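Local coordinates for 2-c-methyl-d-erythritol 4-phosphate cytidylyltransferase (Streptococcus pneumoniae, PDB 2VSH), which catalyses the transfer of the cytidylyl group of CTP to D-ribitol 5-phosphate, making the CDP-activated ribitol used for teichoic acid precursors, at residues K23-L28 against G56-H61; Q125-L130 against D135-V140; E149-N152 against I156-I159; Q172-K177 against K199-K204. All blocks are in the same frame, centred on the assembly; numbering follows the deposited sequence.

Interaction 1: residues K23-L28 against G56-H61; sequences KQFLEL and GDWVSH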
loop_
_atom_site.group_PDB
_atom_site.type_symbol
_atom_site.label_atom_id
_atom_site.label_comp_id
_atom_site.label_asym_id
_atom_site.label_seq_id
_atom_site.Cartn_x
_atom_site.Cartn_y
_atom_site.Cartn_z
ATOM N N LYS A 23 7.236 15.637 -8.151
ATOM C CA LYS A 23 7.528 14.702 -9.245
ATOM C C LYS A 23 6.812 14.965 -10.569
ATOM O O LYS A 23 7.298 14.564 -11.611
ATOM C CB LYS A 23 7.441 13.239 -8.804
ATOM C CG LYS A 23 8.790 12.743 -8.275
ATOM C CD LYS A 23 8.623 11.799 -7.135
ATOM C CE LYS A 23 9.844 11.819 -6.229
ATOM N NZ LYS A 23 10.903 11.061 -6.919
ATOM N N GLN A 24 5.693 15.681 -10.535
ATOM C CA GLN A 24 4.929 15.954 -11.761
ATOM C C GLN A 24 5.703 16.777 -12.801
ATOM O O GLN A 24 5.384 16.716 -13.988
ATOM C CB GLN A 24 3.600 16.623 -11.446
ATOM C CG GLN A 24 3.726 18.042 -10.949
ATOM C CD GLN A 24 3.653 18.120 -9.451
ATOM O OE1 GLN A 24 3.859 17.112 -8.730
ATOM N NE2 GLN A 24 3.363 19.322 -8.951
ATOM N N PHE A 25 6.721 17.521 -12.363
ATOM C CA PHE A 25 7.532 18.324 -13.285
ATOM C C PHE A 25 8.753 17.579 -13.813
ATOM O O PHE A 25 9.497 18.083 -14.642
ATOM C CB PHE A 25 7.907 19.679 -12.681
ATOM C CG PHE A 25 6.712 20.542 -12.370
ATOM C CD1 PHE A 25 5.781 20.845 -13.360
ATOM C CD2 PHE A 25 6.518 21.057 -11.092
ATOM C CE1 PHE A 25 4.658 21.632 -13.080
ATOM C CE2 PHE A 25 5.408 21.843 -10.803
ATOM C CZ PHE A 25 4.477 22.132 -11.798
ATOM N N LEU A 26 8.928 16.364 -13.325
ATOM C CA LEU A 26 9.981 15.480 -13.780
ATOM C C LEU A 26 9.609 14.776 -15.080
ATOM O O LEU A 26 8.446 14.451 -15.310
ATOM C CB LEU A 26 10.273 14.449 -12.686
ATOM C CG LEU A 26 11.634 14.572 -12.009
ATOM C CD1 LEU A 26 12.115 16.007 -11.898
ATOM C CD2 LEU A 26 11.616 13.877 -10.640
ATOM N N GLU A 27 10.619 14.517 -15.908
ATOM C CA GLU A 27 10.423 13.836 -17.184
ATOM C C GLU A 27 10.171 12.346 -16.990
ATOM O O GLU A 27 10.880 11.670 -16.237
ATOM C CB GLU A 27 11.633 14.063 -18.101
ATOM C CG GLU A 27 11.662 13.189 -19.353
ATOM C CD GLU A 27 12.825 13.515 -20.273
ATOM O OE1 GLU A 27 12.617 14.330 -21.198
ATOM O OE2 GLU A 27 13.943 12.964 -20.066
ATOM N N LEU A 28 9.145 11.850 -17.671
ATOM C CA LEU A 28 8.956 10.422 -17.857
ATOM C C LEU A 28 9.033 10.168 -19.359
ATOM O O LEU A 28 8.227 10.707 -20.129
ATOM C CB LEU A 28 7.603 9.986 -17.293
ATOM C CG LEU A 28 7.259 8.496 -17.295
ATOM C CD1 LEU A 28 8.273 7.667 -16.509
ATOM C CD2 LEU A 28 5.846 8.296 -16.772
ATOM N N GLY A 56 1.275 28.284 -6.708
ATOM C CA GLY A 56 1.376 29.630 -7.282
ATOM C C GLY A 56 2.722 29.989 -7.895
ATOM O O GLY A 56 2.777 30.703 -8.897
ATOM N N ASP A 57 3.810 29.498 -7.303
ATOM C CA ASP A 57 5.149 29.781 -7.817
ATOM C C ASP A 57 5.473 29.053 -9.124
ATOM O O ASP A 57 6.410 29.446 -9.825
ATOM C CB ASP A 57 6.225 29.457 -6.772
ATOM C CG ASP A 57 6.280 30.480 -5.647
ATOM O OD1 ASP A 57 6.621 30.066 -4.526
ATOM O OD2 ASP A 57 5.989 31.681 -5.868
ATOM N N TRP A 58 4.697 28.013 -9.438
ATOM C CA TRP A 58 4.934 27.152 -10.604
ATOM C C TRP A 58 3.880 27.315 -11.706
ATOM O O TRP A 58 3.892 26.583 -12.696
ATOM C CB TRP A 58 5.028 25.675 -10.186
ATOM C CG TRP A 58 6.209 25.367 -9.312
ATOM C CD1 TRP A 58 6.298 25.566 -7.964
ATOM C CD2 TRP A 58 7.474 24.821 -9.726
ATOM N NE1 TRP A 58 7.543 25.173 -7.507
ATOM C CE2 TRP A 58 8.279 24.703 -8.565
ATOM C CE3 TRP A 58 7.999 24.405 -10.957
ATOM C CZ2 TRP A 58 9.591 24.188 -8.600
ATOM C CZ3 TRP A 58 9.299 23.886 -10.994
ATOM C CH2 TRP A 58 10.085 23.796 -9.820
ATOM N N VAL A 59 2.969 28.273 -11.539
ATOM C CA VAL A 59 1.946 28.516 -12.551
ATOM C C VAL A 59 2.546 28.845 -13.932
ATOM O O VAL A 59 2.200 28.197 -14.919
ATOM C CB VAL A 59 0.891 29.562 -12.077
ATOM C CG1 VAL A 59 0.027 30.041 -13.234
ATOM C CG2 VAL A 59 0.012 28.958 -10.988
ATOM N N SER A 60 3.449 29.820 -14.013
ATOM C CA SER A 60 4.001 30.185 -15.325
ATOM C C SER A 60 4.850 29.047 -15.911
ATOM O O SER A 60 4.899 28.870 -17.129
ATOM C CB SER A 60 4.768 31.504 -15.293
ATOM O OG SER A 60 6.002 31.377 -14.627
ATOM N N HIS A 61 5.493 28.271 -15.045
ATOM C CA HIS A 61 6.246 27.106 -15.494
ATOM C C HIS A 61 5.304 26.079 -16.128
ATOM O O HIS A 61 5.558 25.599 -17.234
ATOM C CB HIS A 61 7.050 26.481 -14.353
ATOM C CG HIS A 61 7.757 25.227 -14.748
ATOM N ND1 HIS A 61 8.908 25.228 -15.501
ATOM C CD2 HIS A 61 7.448 23.927 -14.532
ATOM C CE1 HIS A 61 9.291 23.981 -15.717
ATOM N NE2 HIS A 61 8.421 23.171 -15.140
HETATM O O HOH W 1 9.064 20.422 -15.817
#

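Interaction 2: residues Q125-L130 against D135-V140; sequences QDNIQL and DAVDTV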
loop_
_atom_site.group_PDB
_atom_site.type_symbol
_atom_site.label_atom_id
_atom_site.label_comp_id
_atom_site.label_asym_id
_atom_site.label_seq_id
_atom_site.Cartn_x
_atom_site.Cartn_y
_atom_site.Cartn_z
ATOM N N GLN A 125 -14.100 7.688 -18.443
ATOM C CA GLN A 125 -15.449 7.468 -18.916
ATOM C C GLN A 125 -16.361 6.803 -17.873
ATOM O O GLN A 125 -17.503 7.206 -17.716
ATOM C CB GLN A 125 -15.421 6.701 -20.242
ATOM C CG GLN A 125 -15.001 7.609 -21.411
ATOM C CD GLN A 125 -14.755 6.861 -22.700
ATOM O OE1 GLN A 125 -15.002 5.656 -22.802
ATOM N NE2 GLN A 125 -14.231 7.575 -23.697
ATOM N N ASP A 126 -15.859 5.787 -17.181
ATOM C CA ASP A 126 -16.582 5.163 -16.059
ATOM C C ASP A 126 -16.960 6.135 -14.954
ATOM O O ASP A 126 -18.078 6.084 -14.447
ATOM C CB ASP A 126 -15.771 4.019 -15.453
ATOM C CG ASP A 126 -15.804 2.785 -16.302
ATOM O OD1 ASP A 126 -16.387 2.844 -17.409
ATOM O OD2 ASP A 126 -15.250 1.750 -15.863
ATOM N N ASN A 127 -16.017 7.001 -14.588
ATOM C CA ASN A 127 -16.234 8.058 -13.610
ATOM C C ASN A 127 -17.343 8.997 -13.997
ATOM O O ASN A 127 -18.210 9.322 -13.185
ATOM C CB ASN A 127 -14.932 8.847 -13.383
ATOM C CG ASN A 127 -14.162 8.333 -12.199
ATOM O OD1 ASN A 127 -14.212 8.921 -11.123
ATOM N ND2 ASN A 127 -13.475 7.205 -12.375
ATOM N N ILE A 128 -17.320 9.428 -15.257
ATOM C CA ILE A 128 -18.360 10.312 -15.771
ATOM C C ILE A 128 -19.721 9.606 -15.751
ATOM O O ILE A 128 -20.727 10.189 -15.345
ATOM C CB ILE A 128 -18.006 10.828 -17.197
ATOM C CG1 ILE A 128 -16.812 11.805 -17.117
ATOM C CG2 ILE A 128 -19.225 11.489 -17.854
ATOM C CD1 ILE A 128 -16.047 11.979 -18.456
ATOM N N GLN A 129 -19.752 8.349 -16.182
ATOM C CA GLN A 129 -21.009 7.618 -16.265
ATOM C C GLN A 129 -21.625 7.371 -14.879
ATOM O O GLN A 129 -22.812 7.625 -14.672
ATOM C CB GLN A 129 -20.807 6.292 -17.002
ATOM C CG GLN A 129 -22.087 5.467 -17.137
ATOM C CD GLN A 129 -21.822 4.035 -17.584
ATOM O OE1 GLN A 129 -20.692 3.542 -17.495
ATOM N NE2 GLN A 129 -22.858 3.365 -18.069
ATOM N N LEU A 130 -20.811 6.869 -13.951
ATOM C CA LEU A 130 -21.214 6.685 -12.546
ATOM C C LEU A 130 -21.685 7.989 -11.862
ATOM O O LEU A 130 -22.659 7.976 -11.094
ATOM C CB LEU A 130 -20.078 6.020 -11.767
ATOM C CG LEU A 130 -20.008 4.516 -11.445
ATOM C CD1 LEU A 130 -21.108 3.649 -12.062
ATOM C CD2 LEU A 130 -18.644 3.945 -11.729
ATOM N N ASP A 135 -23.843 10.528 -5.991
ATOM C CA ASP A 135 -23.398 11.828 -5.483
ATOM C C ASP A 135 -21.940 12.062 -5.854
ATOM O O ASP A 135 -21.555 13.180 -6.241
ATOM C CB ASP A 135 -23.609 11.915 -3.975
ATOM C CG ASP A 135 -25.076 11.926 -3.609
ATOM O OD1 ASP A 135 -25.829 12.677 -4.246
ATOM O OD2 ASP A 135 -25.471 11.199 -2.691
ATOM N N ALA A 136 -21.146 10.998 -5.764
ATOM C CA ALA A 136 -19.733 11.080 -6.121
ATOM C C ALA A 136 -19.207 9.715 -6.557
ATOM O O ALA A 136 -19.911 8.712 -6.453
ATOM C CB ALA A 136 -18.908 11.643 -4.951
ATOM N N VAL A 137 -17.980 9.691 -7.071
ATOM C CA VAL A 137 -17.349 8.452 -7.527
ATOM C C VAL A 137 -15.917 8.442 -7.021
ATOM O O VAL A 137 -15.232 9.449 -7.083
ATOM C CB VAL A 137 -17.322 8.357 -9.092
ATOM C CG1 VAL A 137 -16.824 6.962 -9.547
ATOM C CG2 VAL A 137 -18.684 8.647 -9.678
ATOM N N ASP A 138 -15.479 7.301 -6.510
ATOM C CA ASP A 138 -14.113 7.151 -6.066
ATOM C C ASP A 138 -13.549 5.986 -6.852
ATOM O O ASP A 138 -14.142 4.905 -6.879
ATOM C CB ASP A 138 -14.107 6.816 -4.571
ATOM C CG ASP A 138 -12.782 7.074 -3.903
ATOM O OD1 ASP A 138 -11.817 7.483 -4.578
ATOM O OD2 ASP A 138 -12.709 6.862 -2.665
ATOM N N THR A 139 -12.401 6.199 -7.487
ATOM C CA THR A 139 -11.741 5.131 -8.232
ATOM C C THR A 139 -10.880 4.313 -7.292
ATOM O O THR A 139 -9.951 4.833 -6.650
ATOM C CB THR A 139 -10.918 5.665 -9.410
ATOM O OG1 THR A 139 -11.692 6.604 -10.154
ATOM C CG2 THR A 139 -10.555 4.549 -10.347
ATOM N N VAL A 140 -11.178 3.021 -7.229
ATOM C CA VAL A 140 -10.506 2.123 -6.309
ATOM C C VAL A 140 -10.106 0.803 -6.969
ATOM O O VAL A 140 -10.635 0.440 -8.023
ATOM C CB VAL A 140 -11.384 1.816 -5.064
ATOM C CG1 VAL A 140 -11.849 3.109 -4.376
ATOM C CG2 VAL A 140 -12.604 0.956 -5.455
#

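Interaction 3: residues E149-N152 against I156-I159; sequences ESTN and ITDI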
loop_
_atom_site.group_PDB
_atom_site.type_symbol
_atom_site.label_atom_id
_atom_site.label_comp_id
_atom_site.label_asym_id
_atom_site.label_seq_id
_atom_site.Cartn_x
_atom_site.Cartn_y
_atom_site.Cartn_z
ATOM N N GLU A 149 -5.065 -1.620 11.975
ATOM C CA GLU A 149 -5.467 -0.367 12.621
ATOM C C GLU A 149 -4.851 -0.234 14.012
ATOM O O GLU A 149 -4.851 -1.178 14.806
ATOM C CB GLU A 149 -6.993 -0.277 12.734
ATOM C CG GLU A 149 -7.505 1.104 13.120
ATOM C CD GLU A 149 -8.738 1.035 13.984
ATOM O OE1 GLU A 149 -8.602 0.792 15.214
ATOM O OE2 GLU A 149 -9.847 1.217 13.435
ATOM N N SER A 150 -4.322 0.947 14.297
ATOM C CA SER A 150 -3.876 1.289 15.637
ATOM C C SER A 150 -4.129 2.769 15.873
ATOM O O SER A 150 -3.488 3.612 15.244
ATOM C CB SER A 150 -2.388 0.975 15.816
ATOM O OG SER A 150 -1.967 1.300 17.132
ATOM N N THR A 151 -5.066 3.083 16.770
ATOM C CA THR A 151 -5.367 4.479 17.119
ATOM C C THR A 151 -4.220 5.112 17.910
ATOM O O THR A 151 -3.948 6.317 17.792
ATOM C CB THR A 151 -6.673 4.589 17.944
ATOM O OG1 THR A 151 -6.640 3.629 19.006
ATOM C CG2 THR A 151 -7.888 4.305 17.072
ATOM N N ASN A 152 -3.554 4.292 18.720
ATOM C CA ASN A 152 -2.507 4.774 19.614
ATOM C C ASN A 152 -1.116 4.700 18.987
ATOM O O ASN A 152 -0.191 5.384 19.433
ATOM C CB ASN A 152 -2.550 4.008 20.945
ATOM C CG ASN A 152 -2.561 2.497 20.747
ATOM O OD1 ASN A 152 -1.547 1.903 20.408
ATOM N ND2 ASN A 152 -3.713 1.876 20.951
ATOM N N ILE A 156 -2.054 -3.008 18.240
ATOM C CA ILE A 156 -3.155 -3.143 17.296
ATOM C C ILE A 156 -4.485 -2.979 18.022
ATOM O O ILE A 156 -4.768 -3.682 19.000
ATOM C CB ILE A 156 -3.124 -4.487 16.523
ATOM C CG1 ILE A 156 -1.839 -4.606 15.699
ATOM C CG2 ILE A 156 -4.347 -4.603 15.627
ATOM C CD1 ILE A 156 -1.694 -5.933 14.932
ATOM N N THR A 157 -5.285 -2.031 17.544
ATOM C CA THR A 157 -6.622 -1.819 18.093
ATOM C C THR A 157 -7.678 -2.531 17.256
ATOM O O THR A 157 -8.785 -2.771 17.736
ATOM C CB THR A 157 -6.944 -0.336 18.286
ATOM O OG1 THR A 157 -6.692 0.388 17.075
ATOM C CG2 THR A 157 -6.089 0.225 19.401
ATOM N N ASP A 158 -7.337 -2.829 15.998
ATOM C CA ASP A 158 -7.941 -3.962 15.262
ATOM C C ASP A 158 -7.472 -4.174 13.822
ATOM O O ASP A 158 -6.671 -3.407 13.279
ATOM C CB ASP A 158 -9.482 -4.021 15.361
ATOM C CG ASP A 158 -10.165 -3.002 14.498
ATOM O OD1 ASP A 158 -11.065 -3.389 13.712
ATOM O OD2 ASP A 158 -9.798 -1.814 14.605
ATOM N N ILE A 159 -7.945 -5.277 13.247
ATOM C CA ILE A 159 -7.680 -5.639 11.870
ATOM C C ILE A 159 -9.020 -5.614 11.139
ATOM O O ILE A 159 -9.898 -6.440 11.425
ATOM C CB ILE A 159 -7.008 -7.043 11.767
ATOM C CG1 ILE A 159 -5.492 -6.918 11.933
ATOM C CG2 ILE A 159 -7.271 -7.691 10.420
ATOM C CD1 ILE A 159 -4.960 -7.404 13.233
#

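Interaction 4: residues Q172-K177 against K199-K204; sequences QTFRCK and KIFVIK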
loop_
_atom_site.group_PDB
_atom_site.type_symbol
_atom_site.label_atom_id
_atom_site.label_comp_id
_atom_site.label_asym_id
_atom_site.label_seq_id
_atom_site.Cartn_x
_atom_site.Cartn_y
_atom_site.Cartn_z
ATOM N N GLN A 172 -11.588 11.093 -8.609
ATOM C CA GLN A 172 -12.702 11.273 -7.708
ATOM C C GLN A 172 -13.590 12.320 -8.371
ATOM O O GLN A 172 -13.133 13.422 -8.701
ATOM C CB GLN A 172 -12.218 11.730 -6.332
ATOM C CG GLN A 172 -11.258 10.750 -5.691
ATOM C CD GLN A 172 -10.810 11.132 -4.281
ATOM O OE1 GLN A 172 -10.658 10.266 -3.426
ATOM N NE2 GLN A 172 -10.581 12.420 -4.043
ATOM N N THR A 173 -14.853 11.961 -8.582
ATOM C CA THR A 173 -15.731 12.706 -9.481
ATOM C C THR A 173 -17.038 13.101 -8.787
ATOM O O THR A 173 -17.640 12.310 -8.062
ATOM C CB THR A 173 -16.008 11.871 -10.767
ATOM O OG1 THR A 173 -14.754 11.582 -11.399
ATOM C CG2 THR A 173 -16.922 12.613 -11.754
ATOM N N PHE A 174 -17.464 14.342 -9.009
ATOM C CA PHE A 174 -18.621 14.880 -8.317
ATOM C C PHE A 174 -19.071 16.211 -8.925
ATOM O O PHE A 174 -18.326 16.846 -9.660
ATOM C CB PHE A 174 -18.313 15.030 -6.800
ATOM C CG PHE A 174 -16.935 15.556 -6.501
ATOM C CD1 PHE A 174 -16.612 16.887 -6.741
ATOM C CD2 PHE A 174 -15.956 14.720 -5.972
ATOM C CE1 PHE A 174 -15.326 17.363 -6.474
ATOM C CE2 PHE A 174 -14.683 15.192 -5.698
ATOM C CZ PHE A 174 -14.367 16.516 -5.955
ATOM N N ARG A 175 -20.290 16.630 -8.597
ATOM C CA ARG A 175 -20.803 17.932 -9.035
ATOM C C ARG A 175 -20.032 19.014 -8.308
ATOM O O ARG A 175 -19.795 18.913 -7.101
ATOM C CB ARG A 175 -22.305 18.036 -8.772
ATOM C CG ARG A 175 -23.140 17.197 -9.741
ATOM C CD ARG A 175 -24.498 16.777 -9.187
ATOM N NE ARG A 175 -25.013 15.709 -10.043
ATOM C CZ ARG A 175 -24.777 14.403 -9.883
ATOM N NH1 ARG A 175 -24.059 13.943 -8.867
ATOM N NH2 ARG A 175 -25.270 13.546 -10.756
ATOM N N CYS A 176 -19.581 20.015 -9.062
ATOM C CA CYS A 176 -18.790 21.122 -8.518
ATOM C C CYS A 176 -19.509 21.813 -7.364
ATOM O O CYS A 176 -18.901 22.045 -6.333
ATOM C CB CYS A 176 -18.515 22.153 -9.611
ATOM S SG CYS A 176 -17.513 21.552 -10.998
ATOM N N LYS A 177 -20.795 22.141 -7.557
ATOM C CA LYS A 177 -21.615 22.808 -6.532
ATOM C C LYS A 177 -21.708 21.960 -5.272
ATOM O O LYS A 177 -21.575 22.495 -4.156
ATOM C CB LYS A 177 -23.024 23.123 -7.063
ATOM C CG LYS A 177 -23.872 24.054 -6.175
ATOM C CD LYS A 177 -25.325 24.127 -6.672
ATOM C CE LYS A 177 -26.232 25.045 -5.810
ATOM N NZ LYS A 177 -26.393 24.635 -4.377
ATOM N N LYS A 199 -14.262 11.345 1.216
ATOM C CA LYS A 199 -14.545 11.265 2.667
ATOM C C LYS A 199 -15.593 12.294 3.114
ATOM O O LYS A 199 -16.452 11.996 3.939
ATOM C CB LYS A 199 -13.243 11.422 3.472
ATOM C CG LYS A 199 -13.378 11.449 4.994
ATOM C CD LYS A 199 -14.106 10.227 5.543
ATOM C CE LYS A 199 -14.133 10.207 7.064
ATOM N NZ LYS A 199 -12.795 9.845 7.636
ATOM N N ILE A 200 -15.523 13.499 2.554
ATOM C CA ILE A 200 -16.457 14.573 2.886
ATOM C C ILE A 200 -17.865 14.182 2.453
ATOM O O ILE A 200 -18.804 14.387 3.200
ATOM C CB ILE A 200 -16.054 15.908 2.233
ATOM C CG1 ILE A 200 -14.672 16.360 2.731
ATOM C CG2 ILE A 200 -17.101 17.006 2.490
ATOM C CD1 ILE A 200 -14.128 17.550 1.957
ATOM N N PHE A 201 -18.003 13.617 1.251
ATOM C CA PHE A 201 -19.301 13.115 0.781
ATOM C C PHE A 201 -19.780 11.952 1.658
ATOM O O PHE A 201 -20.942 11.912 2.064
ATOM C CB PHE A 201 -19.240 12.704 -0.715
ATOM C CG PHE A 201 -19.223 13.880 -1.687
ATOM C CD1 PHE A 201 -18.044 14.598 -1.920
ATOM C CD2 PHE A 201 -20.371 14.244 -2.377
ATOM C CE1 PHE A 201 -18.009 15.693 -2.822
ATOM C CE2 PHE A 201 -20.367 15.337 -3.286
ATOM C CZ PHE A 201 -19.169 16.062 -3.503
ATOM N N VAL A 202 -18.882 11.013 1.962
ATOM C CA VAL A 202 -19.233 9.829 2.766
ATOM C C VAL A 202 -19.766 10.200 4.166
ATOM O O VAL A 202 -20.831 9.720 4.589
ATOM C CB VAL A 202 -18.040 8.814 2.824
ATOM C CG1 VAL A 202 -18.244 7.749 3.868
ATOM C CG2 VAL A 202 -17.840 8.167 1.463
ATOM N N ILE A 203 -19.048 11.080 4.852
ATOM C CA ILE A 203 -19.406 11.483 6.216
ATOM C C ILE A 203 -20.673 12.340 6.278
ATOM O O ILE A 203 -21.345 12.386 7.311
ATOM C CB ILE A 203 -18.211 12.153 6.979
ATOM C CG1 ILE A 203 -18.444 12.083 8.490
ATOM C CG2 ILE A 203 -17.945 13.595 6.508
ATOM C CD1 ILE A 203 -17.200 12.357 9.311
ATOM N N LYS A 204 -20.984 13.013 5.171
ATOM C CA LYS A 204 -22.237 13.755 5.036
ATOM C C LYS A 204 -23.401 12.888 4.582
ATOM O O LYS A 204 -24.462 13.407 4.229
ATOM C CB LYS A 204 -22.052 14.946 4.088
ATOM C CG LYS A 204 -21.106 16.018 4.612
ATOM C CD LYS A 204 -21.669 16.715 5.850
ATOM C CE LYS A 204 -20.798 17.892 6.277
ATOM N NZ LYS A 204 -21.543 18.815 7.200
#

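Interaction 1: residues K23-L28 against G56-H61
The ring of Phe25 lies between the imidazole of His61, which presents its CD2 edge to one face, and the CG methylene of Gln24 over the centre of the other. Phe25, His61 and Trp58 form an aromatic cluster at the surface of this nucleotidyltransferase fold. The His61 pairing is T-shaped, planes at 85° and centroids 5.1 Å apart, with CD2 3.7 Å from Phe25 CD1 and displaced toward the rim of the ring. Trp58 pairs with Phe25 in a strongly offset, near-parallel way: its six-membered ring is turned by 12° but slid so far that overlap is slight. The closest atoms there are Trp58 CE3 and Phe25 CE2, at 3.6 Å. His61 CD2 also lies at the edge of the indole, in its plane. Trp58 sits at the N-cap position of helix 59-69, and His61 in its first turn. With CG of His61 anti to the backbone N (chi1 176°), the imidazole extends from the helix toward the 3-10 turn at 23-25. Leu34 of helix 33-42 also packs on Phe25. A water joins the two segments beside the cluster, donating to Phe25 O at 2.7 Å and hydrogen-bonded to His61 NE2 at 2.9 Å.

Interaction 2: residues Q125-L130 against D135-V140
Asn127 on the helix and Thr139 on the strand make the one hydrogen bond across this contact. ND2 donates a hydrogen bond to Thr139 OG1 at 2.9 Å, fairly straight at 161°, and the hydroxyl oxygen lies close to the amide plane. Each end of the pair has further partners: Asn127 OD1 bonds to Thr173 OG1, its ND2 also reaches Met123 O one turn back, and Thr139 OG1 bonds to Pro171 O. The amide is thus held at both of its polar atoms.

Van der Waals packing centres on Val137, whose CB points at the helix. Its methyls lie against the Asn127 oxygens: CG1, anti to the backbone N (chi1 -173°), is 3.6 Å from OD1, while CG2 touches the backbone O. Leu130 is the apolar partner, its CB 3.6 Å from Val137 CG2, and Ala211 of strand 208-212 packs against both residues.

Helix 121-133 turns back into strand 136-142 in the alpha/beta layering of a GT-A-like fold; the axes of 125-130 and 136-140 approach to 8.1 Å and run roughly antiparallel, at 154°. Because the polar groups are buried yet bonded to helix and sheet alike, the amide probably fixes the helix's position along the strands, something apolar packing would perhaps specify less sharply.

Interaction 3: residues E149-N152 against I156-I159
Backbone bonds come first between Glu149 and the 156-159 segment. Glu149 N donates to Asp158 O at 2.7 Å, almost in line with the carbonyl (175°). In return Glu149 O accepts twice from one face of its plane: from Thr157 N at 2.9 Å, tilted from that plane, and from Asp158 N at 3.2 Å, farther above it.

Side-chain bonds converge on Thr157 OG1. Held between the backbone N and the carbonyl carbon (chi1 52°), this hydroxyl points across the turn, donates to the anti lone pair of Glu149 OE1 at 2.7 Å and accepts from Thr151 N at 3.2 Å.

Electrostatically, Glu149 OE1 is also 2.9 Å from Asp158 OD2, their carboxylate planes 77° apart. Two acceptors this close would repel if both were charged, so a shared proton or raised pKa is possible.

Van der Waals contact is slighter: Thr157 CG2 packs 3.5 Å from Thr151 OG1, and Ile156 CG2 touches Glu149 O. Ile156 also packs on Val208 of the second subunit, and Glu149 pairs antiparallel with a strand of that chain. With Thr157 and Asp158 both opposite Glu149, the geometry is that of a classic beta bulge in a hairpin-like arm at the dimer interface.

Interaction 4: residues Q172-K177 against K199-K204
Phe201 reaches from helix 197-203 to Phe174 on the strand, and its ring can be followed outward from CB. With CG anti to the carbonyl carbon and beside the backbone N (chi1 -75°), CB and CG start the ring toward the strand without themselves touching Phe174. Of the ring atoms that do, CE2 brushes Phe174 CB at 4.1 Å. CZ, the tip, comes closest: it is 3.6 Å from that same CB and 3.8 Å from Phe174 CG. CE1, on the other flank, hangs over one face of the Phe174 ring, 3.8 Å from CG and 3.9 Å from CD2. The end of Phe201 therefore covers the root of Phe174 and only the near part of its ring. The ring planes are close to parallel, at 24°, but slid apart with centroids 5.2 Å from each other, so there is little overlap. In this GT-A-like fold Phe174 stands in strand 165-175 of the central mixed sheet, a strand that leads straight into helix 176-184, with Arg175 at the N-cap position. Helix 197-203 packs against that sheet, and both phenylalanines touch Ala136 of the neighbouring strand. Leu182 and Asp178 of helix 176-184 also meet Phe201. The ring of Phe174 in turn meets the nearly parallel ring of Phe179 from the same helix. The side chain of Phe174 is about 6 Å from that of Asn87, a residue of the CTP site. Phe174 CG lies between the backbone N and the carbonyl carbon (chi1 41°), which leaves CB and the adjoining ring face turned to Phe201.

Overall arrangement
The four contacts follow one another along the chain without nesting. Interactions 2 and 4 are neighbours, centres 11 Å apart, and share the central mixed sheet: strands 136-142 and 165-175 lie side by side in it, joined directly by Val137 N to Thr173 O, and helix 121-133 also bonds to strand 165-175. Helix 121-133 and helix 197-203 pack against this pair. Interaction 1 lies across the chain's centre, about 27 Å from both between centres, at the surface. Interaction 3 is about 31 Å from interaction 2 between centres, far out on the dimerising arm. Interactions 2, 3 and 4 all touch the second subunit, where Asp138 and Val202 each pack on its Ile156, linking the core to the partner's arm.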